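Pre-mRNA-splicing factor SAD1 (Saccharomyces cerevisiae, PDB 4MSX) promotes assembly of newly made U4 snRNA into the U4/U6 snRNP, is required for pre-mRNA splicing, and is a catalytically inactive relative of deubiquitinases. Local coordinates at residues 159-164 with 209-214. Numbering follows the deposited sequence. Where two conformers were deposited one is given.
Sequences YCPKDL and RDHFLL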
loop_
_atom_site.group_PDB
_atom_site.type_symbol
_atom_site.label_atom_id
_atom_site.label_comp_id
_atom_site.label_asym_id
_atom_site.label_seq_id
_atom_site.Cartn_x
_atom_site.Cartn_y
_atom_site.Cartn_z
ATOM N N TYR A 159 12.777 -11.473 6.625
ATOM C CA TYR A 159 12.266 -12.567 5.815
ATOM C C TYR A 159 13.472 -13.218 5.114
ATOM O O TYR A 159 14.459 -12.539 4.876
ATOM C CB TYR A 159 11.332 -12.027 4.690
ATOM C CG TYR A 159 10.114 -11.284 5.251
ATOM C CD1 TYR A 159 8.969 -11.987 5.605
ATOM C CD2 TYR A 159 10.144 -9.902 5.463
ATOM C CE1 TYR A 159 7.869 -11.346 6.145
ATOM C CE2 TYR A 159 9.006 -9.232 5.978
ATOM C CZ TYR A 159 7.889 -9.977 6.326
ATOM O OH TYR A 159 6.757 -9.424 6.848
ATOM N N CYS A 160 13.376 -14.500 4.784
ATOM C CA CYS A 160 14.354 -15.135 3.904
ATOM C C CYS A 160 13.556 -15.623 2.708
ATOM O O CYS A 160 12.335 -15.773 2.804
ATOM C CB CYS A 160 15.026 -16.333 4.604
ATOM S SG CYS A 160 13.825 -17.593 4.959
ATOM N N PRO A 161 14.226 -15.907 1.567
ATOM C CA PRO A 161 13.467 -16.366 0.399
ATOM C C PRO A 161 12.484 -17.499 0.636
ATOM O O PRO A 161 11.362 -17.485 0.109
ATOM C CB PRO A 161 14.569 -16.766 -0.593
ATOM C CG PRO A 161 15.622 -15.767 -0.326
ATOM C CD PRO A 161 15.621 -15.605 1.207
ATOM N N LYS A 162 12.839 -18.489 1.438
ATOM C CA LYS A 162 11.881 -19.593 1.605
ATOM C C LYS A 162 10.582 -19.213 2.364
ATOM O O LYS A 162 9.558 -19.832 2.174
ATOM C CB LYS A 162 12.532 -20.805 2.318
ATOM C CG LYS A 162 11.553 -22.021 2.347
ATOM C CD LYS A 162 12.252 -23.377 2.489
ATOM C CE LYS A 162 12.223 -23.874 3.938
ATOM N NZ LYS A 162 12.774 -25.257 4.077
ATOM N N ASP A 163 10.628 -18.224 3.244
ATOM C CA ASP A 163 9.387 -17.758 3.873
ATOM C C ASP A 163 8.385 -17.350 2.794
ATOM O O ASP A 163 7.177 -17.639 2.910
ATOM C CB ASP A 163 9.634 -16.526 4.771
ATOM C CG ASP A 163 10.599 -16.784 5.887
ATOM O OD1 ASP A 163 10.617 -17.917 6.432
ATOM O OD2 ASP A 163 11.368 -15.847 6.206
ATOM N N LEU A 164 8.855 -16.666 1.740
ATOM C CA LEU A 164 7.929 -16.135 0.713
ATOM C C LEU A 164 7.184 -17.250 -0.034
ATOM O O LEU A 164 6.043 -17.073 -0.512
ATOM C CB LEU A 164 8.649 -15.182 -0.257
ATOM C CG LEU A 164 9.560 -14.120 0.402
ATOM C CD1 LEU A 164 9.979 -13.034 -0.557
ATOM C CD2 LEU A 164 8.911 -13.462 1.598
ATOM N N ARG A 209 7.404 -6.323 -4.261
ATOM C CA ARG A 209 7.246 -6.765 -2.882
ATOM C C ARG A 209 8.498 -7.535 -2.456
ATOM O O ARG A 209 9.113 -7.265 -1.387
ATOM C CB ARG A 209 6.064 -7.712 -2.735
ATOM C CG ARG A 209 5.920 -8.271 -1.297
ATOM C CD ARG A 209 4.985 -9.463 -1.295
ATOM N NE ARG A 209 5.711 -10.631 -1.874
ATOM C CZ ARG A 209 5.206 -11.858 -1.930
ATOM N NH1 ARG A 209 3.994 -12.077 -1.446
ATOM N NH2 ARG A 209 5.909 -12.874 -2.476
ATOM N N ASP A 210 8.893 -8.498 -3.292
ATOM C CA ASP A 210 10.045 -9.360 -2.897
ATOM C C ASP A 210 11.302 -8.540 -2.657
ATOM O O ASP A 210 12.072 -8.778 -1.701
ATOM C CB ASP A 210 10.312 -10.443 -3.951
ATOM C CG ASP A 210 9.285 -11.551 -3.903
ATOM O OD1 ASP A 210 8.298 -11.394 -3.138
ATOM O OD2 ASP A 210 9.450 -12.585 -4.629
ATOM N N HIS A 211 11.524 -7.543 -3.511
ATOM C CA HIS A 211 12.705 -6.709 -3.349
ATOM C C HIS A 211 12.662 -5.965 -1.997
ATOM O O HIS A 211 13.700 -5.828 -1.290
ATOM C CB HIS A 211 12.823 -5.692 -4.481
ATOM C CG HIS A 211 14.123 -4.951 -4.478
ATOM N ND1 HIS A 211 15.279 -5.491 -5.017
ATOM C CD2 HIS A 211 14.461 -3.730 -3.998
ATOM C CE1 HIS A 211 16.275 -4.635 -4.845
ATOM N NE2 HIS A 211 15.807 -3.564 -4.226
ATOM N N PHE A 212 11.478 -5.444 -1.642
ATOM C CA PHE A 212 11.360 -4.712 -0.350
ATOM C C PHE A 212 11.524 -5.656 0.852
ATOM O O PHE A 212 12.092 -5.262 1.889
ATOM C CB PHE A 212 9.965 -4.058 -0.218
ATOM C CG PHE A 212 9.855 -2.692 -0.870
ATOM C CD1 PHE A 212 10.681 -1.663 -0.488
ATOM C CD2 PHE A 212 8.904 -2.460 -1.849
ATOM C CE1 PHE A 212 10.542 -0.378 -1.051
ATOM C CE2 PHE A 212 8.764 -1.172 -2.445
ATOM C CZ PHE A 212 9.589 -0.149 -2.046
ATOM N N LEU A 213 10.939 -6.858 0.759
ATOM C CA LEU A 213 10.949 -7.773 1.922
ATOM C C LEU A 213 12.357 -8.326 2.191
ATOM O O LEU A 213 12.704 -8.540 3.333
ATOM C CB LEU A 213 10.036 -8.970 1.735
ATOM C CG LEU A 213 8.553 -8.651 1.514
ATOM C CD1 LEU A 213 7.694 -9.917 1.486
ATOM C CD2 LEU A 213 8.060 -7.668 2.637
ATOM N N LEU A 214 13.152 -8.553 1.145
ATOM C CA LEU A 214 14.433 -9.314 1.314
ATOM C C LEU A 214 15.658 -8.429 1.398
ATOM O O LEU A 214 16.762 -8.921 1.653
ATOM C CB LEU A 214 14.632 -10.337 0.163
ATOM C CG LEU A 214 13.548 -11.408 0.127
ATOM C CD1 LEU A 214 13.596 -12.295 -1.167
ATOM C CD2 LEU A 214 13.667 -12.294 1.335
HETATM O O HOH W 1 14.335 -9.286 5.472
HETATM O O HOH W 2 16.683 -10.495 4.307
HETATM O O HOH W 3 5.128 -15.434 -2.823
#
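Leu164 enters helix 206-214 as a knob in a hole formed by Arg209, Asp210, Leu213 and Leu214. Its two methyls divide the hole: Leu164 CD2 lies 3.7 Å from Leu213 CD1, while Leu164 CD1 reaches Leu214 CD1. The Leu164 and Asp210 side chains run past each other in opposite directions, bringing Leu164 CD1 to 3.5 Å from Asp210 OD1. Arg209 grips Asp210 OD1 side-on, with NE at 3.0 Å and NH2 at 2.9 Å; both bonds lie in the guanidinium plane, NH2 meeting the syn lone pair of OD1 and NE arriving nearly along its C-O axis. The double grip holds OD1 beside the leucine, and cation-pi contact with Trp235 adds a second hold on Arg209. Replacing Asp210 by alanine would probably leave Arg209 held less firmly, by Trp235 and water, and take away the wall beside Leu164 CD1. At the other end of the contact, Tyr159 has CG anti to the carbonyl carbon (chi1 -61°), which lays its ring along Leu213: Leu213 O sits at the ring edge, 3.6 Å from Tyr159 CD2, and the methyl Leu213 CD2 stands off the ring plane, 3.8 Å from Tyr159 CE2. The hydroxyl bonds Lys232 O on helix 222-234. Leu214 CD2 rests on the backbone between Tyr159 and Pro161, 3.6 Å from Tyr159 O, and also meets the proline ring at CD. There helix 161-165 starts with a capping box, in which Cys160 N donates to Asp163 OD2 from above the carboxylate plane; the sulfur half is doubtful. The contact thus packs this short helix and Tyr159 on helix 206-214 of the ubiquitin-specific protease-like domain, away from the zinc site. Direct contact is largely apolar, and waters bridge the segments at both ends: Tyr159 N to Leu213 O, Tyr159 O to Leu214 O, and Arg209 NH2 to Leu164 O.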